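Side-chain contacts in alcohol dehydrogenase superfamily protein (Novosphingobium aromaticivorans, PDB 3GAZ), which probably catalyses an NADP-dependent oxidation or reduction, as a member of the alcohol dehydrogenase superfamily: residues G18-R23 and S313-V318; E40-N45 and Q102-Q107; A49-G54 and A59-P64; A90-T95 and R126-L131; L269-A274 and A279-M284. One frame throughout, in Å; residues are numbered along the deposited sequence.

Interaction 1: G18-R23 and S313-V318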
# COMPACT_ATOMS: atom_id res chain seq x y z
N GLY A 18 -6.55 17.88 -5.24
CA GLY A 18 -7.72 17.84 -6.11
C GLY A 18 -9.00 17.69 -5.32
O GLY A 18 -8.97 17.38 -4.12
N PRO A 19 -10.16 17.92 -5.96
CA PRO A 19 -11.45 17.79 -5.28
C PRO A 19 -11.83 16.34 -5.04
O PRO A 19 -11.26 15.43 -5.65
CB PRO A 19 -12.41 18.48 -6.25
CG PRO A 19 -11.81 18.14 -7.58
CD PRO A 19 -10.34 18.40 -7.34
N PHE A 20 -12.78 16.11 -4.14
CA PHE A 20 -13.26 14.77 -3.88
C PHE A 20 -14.26 14.49 -5.00
O PHE A 20 -15.35 15.06 -5.03
CB PHE A 20 -13.92 14.71 -2.50
CG PHE A 20 -12.94 14.72 -1.37
CD1 PHE A 20 -12.28 13.55 -1.00
CD2 PHE A 20 -12.63 15.90 -0.70
CE1 PHE A 20 -11.32 13.55 0.01
CE2 PHE A 20 -11.67 15.92 0.31
CZ PHE A 20 -11.02 14.74 0.66
N VAL A 21 -13.87 13.64 -5.94
CA VAL A 21 -14.71 13.33 -7.08
C VAL A 21 -15.58 12.10 -6.89
O VAL A 21 -15.07 11.00 -6.71
CB VAL A 21 -13.85 13.15 -8.35
CG1 VAL A 21 -14.74 12.86 -9.56
CG2 VAL A 21 -13.01 14.40 -8.58
N LEU A 22 -16.90 12.29 -6.94
CA LEU A 22 -17.82 11.17 -6.80
C LEU A 22 -17.77 10.35 -8.10
O LEU A 22 -17.94 10.90 -9.19
CB LEU A 22 -19.24 11.66 -6.55
CG LEU A 22 -19.47 12.38 -5.22
CD1 LEU A 22 -20.95 12.68 -5.06
CD2 LEU A 22 -18.99 11.50 -4.07
N ARG A 23 -17.54 9.05 -7.97
CA ARG A 23 -17.44 8.15 -9.12
C ARG A 23 -18.22 6.86 -8.89
O ARG A 23 -18.37 6.40 -7.76
CB ARG A 23 -15.97 7.78 -9.34
CG ARG A 23 -15.04 8.91 -9.76
CD ARG A 23 -15.34 9.35 -11.18
NE ARG A 23 -15.47 8.20 -12.08
CZ ARG A 23 -14.48 7.36 -12.37
NH1 ARG A 23 -13.27 7.53 -11.83
NH2 ARG A 23 -14.69 6.34 -13.20
N SER A 313 -16.10 19.94 2.25
CA SER A 313 -16.55 20.82 3.33
C SER A 313 -16.27 20.17 4.68
O SER A 313 -15.96 20.85 5.65
CB SER A 313 -18.05 21.10 3.20
OG SER A 313 -18.34 21.83 2.02
N ALA A 314 -16.39 18.85 4.74
CA ALA A 314 -16.14 18.14 5.99
C ALA A 314 -14.71 18.38 6.46
O ALA A 314 -14.48 18.65 7.64
CB ALA A 314 -16.40 16.65 5.81
N TYR A 315 -13.75 18.29 5.55
CA TYR A 315 -12.36 18.51 5.93
C TYR A 315 -12.03 19.97 6.20
O TYR A 315 -11.11 20.26 6.95
CB TYR A 315 -11.41 17.92 4.89
CG TYR A 315 -11.32 16.41 5.02
CD1 TYR A 315 -10.65 15.83 6.10
CD2 TYR A 315 -11.98 15.57 4.14
CE1 TYR A 315 -10.66 14.45 6.30
CE2 TYR A 315 -12.00 14.19 4.32
CZ TYR A 315 -11.34 13.63 5.40
OH TYR A 315 -11.38 12.27 5.59
N ASP A 316 -12.78 20.89 5.60
CA ASP A 316 -12.54 22.30 5.87
C ASP A 316 -12.83 22.48 7.35
O ASP A 316 -12.21 23.30 8.03
CB ASP A 316 -13.49 23.21 5.08
CG ASP A 316 -13.10 23.33 3.63
OD1 ASP A 316 -11.89 23.33 3.33
OD2 ASP A 316 -14.02 23.45 2.79
N ALA A 317 -13.79 21.70 7.84
CA ALA A 317 -14.18 21.75 9.25
C ALA A 317 -13.13 21.07 10.12
O ALA A 317 -12.77 21.57 11.19
CB ALA A 317 -15.54 21.08 9.43
N VAL A 318 -12.63 19.93 9.66
CA VAL A 318 -11.60 19.20 10.40
C VAL A 318 -10.38 20.10 10.63
O VAL A 318 -9.76 20.07 11.69
CB VAL A 318 -11.14 17.94 9.64
CG1 VAL A 318 -9.92 17.34 10.32
CG2 VAL A 318 -12.26 16.93 9.59
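Phe20, on the segment that runs into strand 20-26, meets Tyr315 of helix 311-319 in a contact carried by these two rings. At the start of the segment from that helix, Ser313 and Ala314 turn to Phe306 on another side of the helix, while the carbonyl of Ala314 accepts Val318 N at 3.0 Å.

Tyr315 follows and reaches across. Its CG lies anti to its own carbonyl carbon (chi1 -77°), and Phe20 takes nearly the same first torsion, yet the two side chains run across each other at about a right angle. The rings nevertheless end almost parallel, their planes at 19°, but they have slid past one another: the centroids are 5.6 Å apart and overlap is slight. Touching is confined to a few atoms, with Phe20 CZ 3.7 Å from Tyr315 CD2 and Phe20 CE2 3.9 Å from the same atom.

In the medium-chain dehydrogenase fold the polypeptide returns near its C terminus to the GroES-like catalytic domain, and helix 311-319 belongs to that returning part. The hydroxyl of Tyr315 hydrogen-bonds Asp48 and His105 of that domain. Phe20 for its part lies on Arg52, which also hydrogen-bonds the carbonyl of Gly18.

After Tyr315 the helix turns Asp316 toward Val324 and Ala317 toward Phe306, and Ala317 N bonds back to Ser313 O at 3.2 Å. Val318, one turn beyond Ala314, packs on Thr44, Pro46 and Ile331.

Interaction 2: E40-N45 and Q102-Q107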
# COMPACT_ATOMS: atom_id res chain seq x y z
N GLU A 40 -22.01 3.11 6.47
CA GLU A 40 -23.06 4.08 6.78
C GLU A 40 -22.47 5.41 7.26
O GLU A 40 -23.06 6.47 7.04
CB GLU A 40 -24.03 3.48 7.81
CG GLU A 40 -24.80 2.29 7.25
CD GLU A 40 -25.75 1.63 8.24
OE1 GLU A 40 -26.51 2.36 8.91
OE2 GLU A 40 -25.74 0.39 8.33
N ALA A 41 -21.30 5.35 7.89
CA ALA A 41 -20.62 6.54 8.37
C ALA A 41 -19.11 6.37 8.22
O ALA A 41 -18.56 5.30 8.52
CB ALA A 41 -20.98 6.80 9.84
N SER A 42 -18.46 7.43 7.75
CA SER A 42 -17.01 7.44 7.53
C SER A 42 -16.39 8.48 8.47
O SER A 42 -16.75 9.66 8.42
CB SER A 42 -16.71 7.78 6.07
OG SER A 42 -15.32 7.85 5.81
N GLY A 43 -15.47 8.04 9.32
CA GLY A 43 -14.84 8.96 10.25
C GLY A 43 -13.62 9.62 9.65
O GLY A 43 -12.75 8.94 9.10
N THR A 44 -13.54 10.95 9.74
CA THR A 44 -12.42 11.68 9.18
C THR A 44 -11.27 11.82 10.16
O THR A 44 -11.43 11.63 11.36
CB THR A 44 -12.82 13.12 8.74
OG1 THR A 44 -13.10 13.91 9.90
CG2 THR A 44 -14.06 13.08 7.85
N ASN A 45 -10.09 12.15 9.63
CA ASN A 45 -8.91 12.37 10.45
C ASN A 45 -8.00 13.34 9.72
O ASN A 45 -7.95 13.33 8.49
CB ASN A 45 -8.16 11.05 10.72
CG ASN A 45 -8.91 10.12 11.67
OD1 ASN A 45 -9.49 9.12 11.25
ND2 ASN A 45 -8.90 10.46 12.96
N GLN A 102 -8.13 0.63 0.15
CA GLN A 102 -9.25 1.49 -0.21
C GLN A 102 -9.73 2.27 1.01
O GLN A 102 -9.87 1.71 2.09
CB GLN A 102 -10.43 0.69 -0.76
CG GLN A 102 -11.60 1.59 -1.12
CD GLN A 102 -12.93 0.87 -1.14
OE1 GLN A 102 -13.16 -0.02 -1.96
NE2 GLN A 102 -13.83 1.25 -0.24
N GLY A 103 -9.99 3.57 0.82
CA GLY A 103 -10.46 4.39 1.92
C GLY A 103 -11.92 4.16 2.24
O GLY A 103 -12.59 3.38 1.55
N THR A 104 -12.43 4.83 3.26
CA THR A 104 -13.83 4.64 3.64
C THR A 104 -14.82 5.65 3.07
O THR A 104 -16.00 5.62 3.42
CB THR A 104 -13.98 4.56 5.18
OG1 THR A 104 -13.58 5.80 5.77
CG2 THR A 104 -13.11 3.43 5.72
N HIS A 105 -14.35 6.55 2.20
CA HIS A 105 -15.24 7.52 1.56
C HIS A 105 -15.90 6.75 0.41
O HIS A 105 -15.74 7.09 -0.76
CB HIS A 105 -14.46 8.70 0.98
CG HIS A 105 -13.73 9.52 2.00
ND1 HIS A 105 -12.75 10.43 1.66
CD2 HIS A 105 -13.83 9.56 3.35
CE1 HIS A 105 -12.29 11.00 2.75
NE2 HIS A 105 -12.93 10.49 3.79
N ALA A 106 -16.62 5.69 0.76
CA ALA A 106 -17.27 4.84 -0.23
C ALA A 106 -18.47 4.14 0.38
O ALA A 106 -18.56 3.97 1.59
CB ALA A 106 -16.28 3.80 -0.75
N GLN A 107 -19.40 3.71 -0.47
CA GLN A 107 -20.58 3.03 0.02
C GLN A 107 -20.25 1.63 0.54
O GLN A 107 -20.94 1.12 1.41
CB GLN A 107 -21.64 2.93 -1.08
CG GLN A 107 -22.22 4.27 -1.50
CD GLN A 107 -23.31 4.13 -2.54
OE1 GLN A 107 -23.13 3.43 -3.55
NE2 GLN A 107 -24.45 4.78 -2.31
O HOH W 1 -13.26 9.80 6.44
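A buried polar cluster in the GroES-like catalytic domain joins Ser42, on strand 41-43, to Thr104 and His105 in the loop that leads into strand 108-112. Here the loop makes an inverse gamma turn centred on His105, closed by a weak bond from Ala106 N to Thr104 O.

The hydroxyl of Ser42 is the meeting point. With OG anti to its backbone N (chi1 178°), it projects from the strand to within 2.7 Å of Thr104 OG1, a hydrogen bond whose proton is not assigned. Thr104 OG1 also bonds the carbonyl oxygen of Asp70, so it links the loop to strand 70-78 as well. Thr104 O stands farther from Ser42 OG, at 3.3 Å, and could at most add a weak bond.

His105 starts off away from the strand, but its ring swings back and presents an edge. Ser42 OG lies in the plane of that ring, 3.3 Å from CD2, a position that would suit a C-H...O contact. A water also sits in this plane, 2.8 Å from His105 NE2 and 2.9 Å from Ser42 OG, and it gives a weak bond to Gly43 O. Tyr315 OH is a further partner of the same NE2.

Earlier in the loop, Gln102 NE2 donates to Gly103 O at 3.0 Å, with an N-H...O angle of 164°, and Phe108 O is its second acceptor.

With the Ser42 hydroxyl and the water both at its edge, and Tyr315 OH beside NE2, the imidazole is probably limited in rotation, and the buried Ser42 OG is probably satisfied by Thr104 OG1 and the water, both uncharged.

Interaction 3: A49-G54 and A59-P64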
# COMPACT_ATOMS: atom_id res chain seq x y z
N ALA A 49 -6.27 14.68 5.07
CA ALA A 49 -6.01 15.93 4.36
C ALA A 49 -4.55 16.01 3.93
O ALA A 49 -4.25 16.51 2.86
CB ALA A 49 -6.38 17.12 5.24
N LYS A 50 -3.65 15.52 4.78
CA LYS A 50 -2.24 15.54 4.44
C LYS A 50 -2.03 14.63 3.23
O LYS A 50 -1.23 14.94 2.34
CB LYS A 50 -1.40 15.05 5.62
CG LYS A 50 0.10 15.08 5.33
CD LYS A 50 0.92 14.45 6.45
CE LYS A 50 1.49 15.49 7.39
NZ LYS A 50 2.47 14.86 8.33
N ILE A 51 -2.76 13.52 3.21
CA ILE A 51 -2.67 12.58 2.10
C ILE A 51 -3.26 13.20 0.83
O ILE A 51 -2.73 13.01 -0.27
CB ILE A 51 -3.41 11.25 2.42
CG1 ILE A 51 -2.65 10.48 3.50
CG2 ILE A 51 -3.54 10.40 1.16
CD1 ILE A 51 -3.43 9.32 4.11
N ARG A 52 -4.36 13.93 0.98
CA ARG A 52 -5.02 14.58 -0.14
C ARG A 52 -4.06 15.57 -0.80
O ARG A 52 -4.03 15.72 -2.02
CB ARG A 52 -6.26 15.33 0.33
CG ARG A 52 -6.99 16.09 -0.76
CD ARG A 52 -8.08 16.97 -0.16
NE ARG A 52 -8.88 17.62 -1.19
CZ ARG A 52 -9.73 18.62 -0.95
NH1 ARG A 52 -9.88 19.08 0.29
NH2 ARG A 52 -10.43 19.15 -1.94
N ALA A 53 -3.27 16.25 0.03
CA ALA A 53 -2.30 17.23 -0.46
C ALA A 53 -1.04 16.55 -0.99
O ALA A 53 -0.14 17.22 -1.50
CB ALA A 53 -1.95 18.21 0.66
N GLY A 54 -0.98 15.23 -0.86
CA GLY A 54 0.18 14.49 -1.33
C GLY A 54 1.42 14.78 -0.51
O GLY A 54 2.54 14.74 -1.04
N ALA A 59 2.17 7.65 5.15
CA ALA A 59 0.89 7.00 4.91
C ALA A 59 0.93 6.03 3.74
O ALA A 59 0.09 5.13 3.64
CB ALA A 59 -0.20 8.05 4.68
N GLN A 60 1.90 6.20 2.85
CA GLN A 60 2.04 5.33 1.69
C GLN A 60 0.70 5.17 0.97
O GLN A 60 0.27 4.06 0.65
CB GLN A 60 2.58 3.96 2.13
CG GLN A 60 3.91 4.06 2.87
CD GLN A 60 4.46 2.71 3.32
OE1 GLN A 60 5.41 2.65 4.10
NE2 GLN A 60 3.88 1.62 2.82
N GLN A 61 0.04 6.30 0.72
CA GLN A 61 -1.24 6.31 0.02
C GLN A 61 -1.17 7.24 -1.19
O GLN A 61 -1.67 8.37 -1.16
CB GLN A 61 -2.36 6.79 0.96
CG GLN A 61 -3.76 6.67 0.37
CD GLN A 61 -4.33 5.26 0.47
OE1 GLN A 61 -3.58 4.28 0.51
NE2 GLN A 61 -5.65 5.15 0.51
N PRO A 62 -0.54 6.77 -2.28
CA PRO A 62 -0.44 7.61 -3.48
C PRO A 62 -1.79 7.78 -4.16
O PRO A 62 -2.69 6.96 -3.98
CB PRO A 62 0.56 6.85 -4.34
CG PRO A 62 0.27 5.41 -3.99
CD PRO A 62 0.12 5.47 -2.48
N LEU A 63 -1.93 8.85 -4.92
CA LEU A 63 -3.17 9.15 -5.63
C LEU A 63 -3.04 8.67 -7.08
O LEU A 63 -1.93 8.51 -7.59
CB LEU A 63 -3.43 10.65 -5.60
CG LEU A 63 -3.38 11.27 -4.20
CD1 LEU A 63 -3.51 12.79 -4.29
CD2 LEU A 63 -4.49 10.69 -3.33
N PRO A 64 -4.17 8.45 -7.77
CA PRO A 64 -5.54 8.62 -7.27
C PRO A 64 -5.89 7.58 -6.22
O PRO A 64 -5.30 6.50 -6.18
CB PRO A 64 -6.38 8.45 -8.53
CG PRO A 64 -5.59 7.43 -9.29
CD PRO A 64 -4.18 7.95 -9.15
O HOH W 2 -1.11 11.17 -1.34
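Helix 46-52 ends and the chain folds back in a non-regular run, bringing the CA atoms of Ile51 and Gln61 to 6.8 Å, the nearest pair of CA atoms between segments 49-54 and 59-64. The helix finishes in a Schellman motif: Gly54 takes positive phi (68°) and its N returns to Ile51 O at 2.9 Å.

Ile51 carries most of the contact. Its CD1 presses on Ala59 CB at 3.5 Å, while CG2, anti to the backbone N (chi1 of CG1 -70°), meets the aliphatic part of Gln61 at a slant, 3.8 Å from its CB. Gln61 then bends at chi2 and takes its amide elsewhere, to Gly100 N and Leu101 O. Leu63 covers the end of the helix, its CD1 3.7 Å from Arg52 O.

An alanine in place of Ile51 would probably open a gap beside the methyl of Ala59 and take away the apolar support of Gln61 CB.

A water donates to Ile51 O at 2.7 Å and to Gln61 O at 2.9 Å. The contact is thus apolar between side chains but polar between backbones: the helix-end carbonyl accepts both an amide and a water, which ties it indirectly to the returning chain.

Interaction 4: A90-T95 and R126-L131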
# COMPACT_ATOMS: atom_id res chain seq x y z
N ALA A 90 -23.77 -5.12 12.71
CA ALA A 90 -23.33 -3.74 12.67
C ALA A 90 -21.88 -3.75 13.18
O ALA A 90 -21.60 -4.36 14.22
CB ALA A 90 -24.20 -2.87 13.58
N VAL A 91 -20.98 -3.10 12.45
CA VAL A 91 -19.57 -3.07 12.85
C VAL A 91 -18.90 -1.71 12.68
O VAL A 91 -19.47 -0.79 12.10
CB VAL A 91 -18.74 -4.10 12.03
CG1 VAL A 91 -19.27 -5.51 12.24
CG2 VAL A 91 -18.77 -3.72 10.55
N PHE A 92 -17.68 -1.59 13.21
CA PHE A 92 -16.90 -0.37 13.07
C PHE A 92 -15.42 -0.73 13.17
O PHE A 92 -15.07 -1.79 13.69
CB PHE A 92 -17.30 0.68 14.13
CG PHE A 92 -16.73 0.45 15.52
CD1 PHE A 92 -16.86 -0.79 16.16
CD2 PHE A 92 -16.12 1.50 16.21
CE1 PHE A 92 -16.40 -0.97 17.47
CE2 PHE A 92 -15.66 1.33 17.52
CZ PHE A 92 -15.80 0.09 18.15
N GLY A 93 -14.55 0.13 12.63
CA GLY A 93 -13.13 -0.16 12.70
C GLY A 93 -12.23 0.73 11.87
O GLY A 93 -12.70 1.56 11.09
N LEU A 94 -10.93 0.57 12.08
CA LEU A 94 -9.89 1.30 11.35
C LEU A 94 -9.55 0.31 10.26
O LEU A 94 -8.92 -0.72 10.53
CB LEU A 94 -8.69 1.55 12.26
CG LEU A 94 -7.40 2.06 11.60
CD1 LEU A 94 -7.72 3.23 10.68
CD2 LEU A 94 -6.41 2.48 12.69
N THR A 95 -9.94 0.61 9.03
CA THR A 95 -9.76 -0.34 7.94
C THR A 95 -8.92 -0.00 6.72
O THR A 95 -8.47 -0.91 6.03
CB THR A 95 -11.13 -0.76 7.44
OG1 THR A 95 -11.74 0.36 6.79
CG2 THR A 95 -12.03 -1.19 8.63
N ARG A 126 -22.57 7.51 13.19
CA ARG A 126 -21.66 8.65 13.16
C ARG A 126 -20.71 8.59 14.36
O ARG A 126 -19.50 8.72 14.21
CB ARG A 126 -22.45 9.97 13.18
CG ARG A 126 -22.84 10.49 11.79
CD ARG A 126 -23.94 11.55 11.88
NE ARG A 126 -23.66 12.58 12.88
CZ ARG A 126 -22.73 13.52 12.76
NH1 ARG A 126 -21.96 13.58 11.68
NH2 ARG A 126 -22.55 14.40 13.74
N GLN A 127 -21.28 8.39 15.55
CA GLN A 127 -20.48 8.32 16.78
C GLN A 127 -19.42 7.23 16.74
O GLN A 127 -18.28 7.44 17.14
CB GLN A 127 -21.38 8.08 17.99
CG GLN A 127 -22.19 9.26 18.46
CD GLN A 127 -23.08 8.90 19.63
OE1 GLN A 127 -23.92 8.01 19.53
NE2 GLN A 127 -22.89 9.57 20.76
N ALA A 128 -19.81 6.04 16.28
CA ALA A 128 -18.89 4.92 16.21
C ALA A 128 -17.80 5.11 15.16
O ALA A 128 -16.67 4.68 15.36
CB ALA A 128 -19.66 3.64 15.94
N SER A 129 -18.14 5.76 14.05
CA SER A 129 -17.19 5.98 12.97
C SER A 129 -15.97 6.84 13.31
O SER A 129 -14.92 6.71 12.67
CB SER A 129 -17.90 6.58 11.75
OG SER A 129 -18.22 7.95 11.96
N VAL A 130 -16.08 7.72 14.30
CA VAL A 130 -14.96 8.59 14.66
C VAL A 130 -14.10 8.05 15.80
O VAL A 130 -13.18 8.72 16.25
CB VAL A 130 -15.44 10.00 15.06
CG1 VAL A 130 -16.15 10.66 13.90
CG2 VAL A 130 -16.37 9.91 16.28
N LEU A 131 -14.40 6.83 16.24
CA LEU A 131 -13.68 6.23 17.36
C LEU A 131 -12.43 5.38 17.08
O LEU A 131 -11.40 5.54 17.74
CB LEU A 131 -14.69 5.41 18.18
CG LEU A 131 -14.55 5.24 19.69
CD1 LEU A 131 -14.36 6.59 20.37
CD2 LEU A 131 -15.82 4.55 20.21
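Phe92 of strand 90-94, in the mixed sheet of the GroES-like catalytic domain, packs on Ala128 and Leu131, in the segment linking helix 125-129 to helix 132-145.

Apolar contacts come first. The ring comes to Ala128 by its CD2 corner, 4.1 Å from the methyl CB, and its neighbouring CE2 lies 4.2 Å from Leu131 CD2, the two side chains crossing at a slant. Phe92 holds CG between its backbone N and carbonyl carbon (chi1 78°), which turns the ring off the strand toward the helix end. Pro120 and Pro132 also touch this ring.

A polar edge contact is closer. Ala128 O stands near the ring plane, 3.3 Å from Phe92 CD2, so the positively polarised C-H rim rather than the pi cloud faces the carbonyl. The same oxygen accepts Leu131 N at 3.2 Å. Replacing Phe92 by an alanine is likely to leave a space between strand and helix end and to deprive Leu131 CD2 of this aromatic neighbour.

One side-chain hydrogen bond lies within the helix segment: Ser129 OG donates to Arg126 O at 2.7 Å, meeting the carbonyl at a C=O...O angle of 123° and tilted 25° from its plane.

Interaction 5: L269-A274 and A279-M284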
# COMPACT_ATOMS: atom_id res chain seq x y z
N LEU A 269 -0.34 3.19 12.33
CA LEU A 269 -0.40 2.79 10.93
C LEU A 269 0.41 1.56 10.53
O LEU A 269 0.05 0.89 9.55
CB LEU A 269 0.01 3.95 10.02
CG LEU A 269 -0.68 5.30 10.20
CD1 LEU A 269 -0.25 6.25 9.10
CD2 LEU A 269 -2.17 5.10 10.18
N HIS A 270 1.49 1.28 11.24
CA HIS A 270 2.34 0.14 10.89
C HIS A 270 1.54 -1.13 10.66
O HIS A 270 1.80 -1.88 9.72
CB HIS A 270 3.43 -0.12 11.94
CG HIS A 270 4.37 -1.24 11.58
ND1 HIS A 270 4.22 -2.52 12.07
CD2 HIS A 270 5.40 -1.28 10.71
CE1 HIS A 270 5.13 -3.31 11.52
NE2 HIS A 270 5.85 -2.59 10.68
N THR A 271 0.56 -1.37 11.51
CA THR A 271 -0.26 -2.57 11.39
C THR A 271 -0.90 -2.70 10.01
O THR A 271 -0.92 -3.78 9.43
CB THR A 271 -1.37 -2.57 12.43
OG1 THR A 271 -0.77 -2.73 13.72
CG2 THR A 271 -2.37 -3.69 12.16
N LEU A 272 -1.43 -1.59 9.51
CA LEU A 272 -2.08 -1.59 8.20
C LEU A 272 -1.09 -1.53 7.04
O LEU A 272 -1.36 -2.04 5.97
CB LEU A 272 -3.06 -0.43 8.08
CG LEU A 272 -4.29 -0.38 9.01
CD1 LEU A 272 -5.14 0.83 8.72
CD2 LEU A 272 -5.12 -1.61 8.77
N LEU A 273 0.05 -0.88 7.26
CA LEU A 273 1.05 -0.74 6.20
C LEU A 273 1.86 -2.00 5.96
O LEU A 273 2.31 -2.26 4.85
CB LEU A 273 2.00 0.42 6.53
CG LEU A 273 1.35 1.81 6.62
CD1 LEU A 273 2.35 2.81 7.16
CD2 LEU A 273 0.90 2.25 5.25
N ALA A 274 2.06 -2.76 7.03
CA ALA A 274 2.86 -3.98 6.98
C ALA A 274 2.07 -5.27 7.15
O ALA A 274 2.62 -6.36 6.98
CB ALA A 274 3.97 -3.92 8.03
N ALA A 279 -5.04 -8.68 14.16
CA ALA A 279 -6.01 -9.13 15.16
C ALA A 279 -6.08 -8.20 16.37
O ALA A 279 -7.14 -8.07 17.00
CB ALA A 279 -5.67 -10.55 15.61
N HIS A 280 -4.96 -7.58 16.71
CA HIS A 280 -4.91 -6.67 17.86
C HIS A 280 -5.87 -5.50 17.68
O HIS A 280 -6.38 -4.95 18.65
CB HIS A 280 -3.47 -6.17 18.05
CG HIS A 280 -3.26 -5.38 19.31
ND1 HIS A 280 -3.68 -5.84 20.54
CD2 HIS A 280 -2.65 -4.20 19.53
CE1 HIS A 280 -3.33 -4.96 21.47
NE2 HIS A 280 -2.70 -3.96 20.88
N PHE A 281 -6.11 -5.11 16.43
CA PHE A 281 -7.01 -3.99 16.15
C PHE A 281 -8.44 -4.28 16.60
O PHE A 281 -9.01 -3.51 17.37
CB PHE A 281 -6.99 -3.64 14.66
CG PHE A 281 -5.96 -2.60 14.30
CD1 PHE A 281 -4.83 -2.42 15.09
CD2 PHE A 281 -6.14 -1.79 13.19
CE1 PHE A 281 -3.88 -1.45 14.77
CE2 PHE A 281 -5.20 -0.82 12.86
CZ PHE A 281 -4.07 -0.65 13.65
N GLY A 282 -9.00 -5.38 16.12
CA GLY A 282 -10.36 -5.74 16.51
C GLY A 282 -10.44 -5.94 18.01
O GLY A 282 -11.46 -5.64 18.64
N GLU A 283 -9.36 -6.45 18.60
CA GLU A 283 -9.33 -6.68 20.03
C GLU A 283 -9.43 -5.36 20.79
O GLU A 283 -10.20 -5.25 21.75
CB GLU A 283 -8.04 -7.41 20.42
CG GLU A 283 -7.98 -8.86 19.95
CD GLU A 283 -9.13 -9.70 20.46
OE1 GLU A 283 -10.20 -9.70 19.81
OE2 GLU A 283 -8.98 -10.35 21.51
N MSE A 284 -8.67 -4.36 20.36
CA MSE A 284 -8.71 -3.06 21.02
C MSE A 284 -10.09 -2.43 20.87
O MSE A 284 -10.59 -1.80 21.80
CB MSE A 284 -7.63 -2.11 20.45
CG MSE A 284 -6.19 -2.39 20.94
SE MSE A 284 -4.94 -1.16 20.40
CE MSE A 284 -4.73 -1.68 18.66
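Leu269 O accepts two amides, Leu273 N at 2.9 Å and, weakly, Leu272 N, fixing the short helix 270-274 that holds Thr271 and Leu272 against Phe281 of helix 278-293.

Thr271 and Phe281 approach from opposite directions. The threonine methyl lies over one face of the ring in a CH-pi contact, CG2 being 3.8 Å from the centroid and 14° off the normal. This methyl is anti to the backbone N, while the hydroxyl stands beside the N (chi1 -68°) and reaches the ring at one atom, OG1 to Phe281 CE1 at 3.5 Å. That hydroxyl has a weak hydrogen bond with Glu276 O, in the turn joining the helices. Leu272 adds an oblique contact, its CG 4.0 Å from Phe281 CE2. Phe281 itself has an unusual chi1 of -91°.

The pair of helices follows strand 262-265, which within this chain is the last strand of the parallel Rossmann-type sheet. From there Phe281 packs on Ile136 of helix 132-145 and, with Leu272, on Leu94 of strand 90-94, while Met284, a selenomethionine, covers Trp139 and Ile136.

How the interactions relate
Interactions 1 to 4 all belong to the catalytic part of the protein, and interaction 5 rests on it from the chain that follows the Rossmann-type sheet. Interactions 2 to 5 are buried; 2 and 4 lie closest together, about 9 Å between centres, and both reach the mixed sheet, meeting where Ser129 packs on Ala41 and Gly43. Interaction 1 lies farthest from the chain centre, about 19 Å, and is only partly buried, yet Tyr315 ties it to interaction 2. Chemistry follows place: interaction 2 rests on hydroxyls and a water, interaction 3 on aliphatic packing plus a water bridge, and interactions 1, 4 and 5 on aromatic rings. Leu94, two residues beyond Phe92, packs on Phe281 and Leu272 of interaction 5.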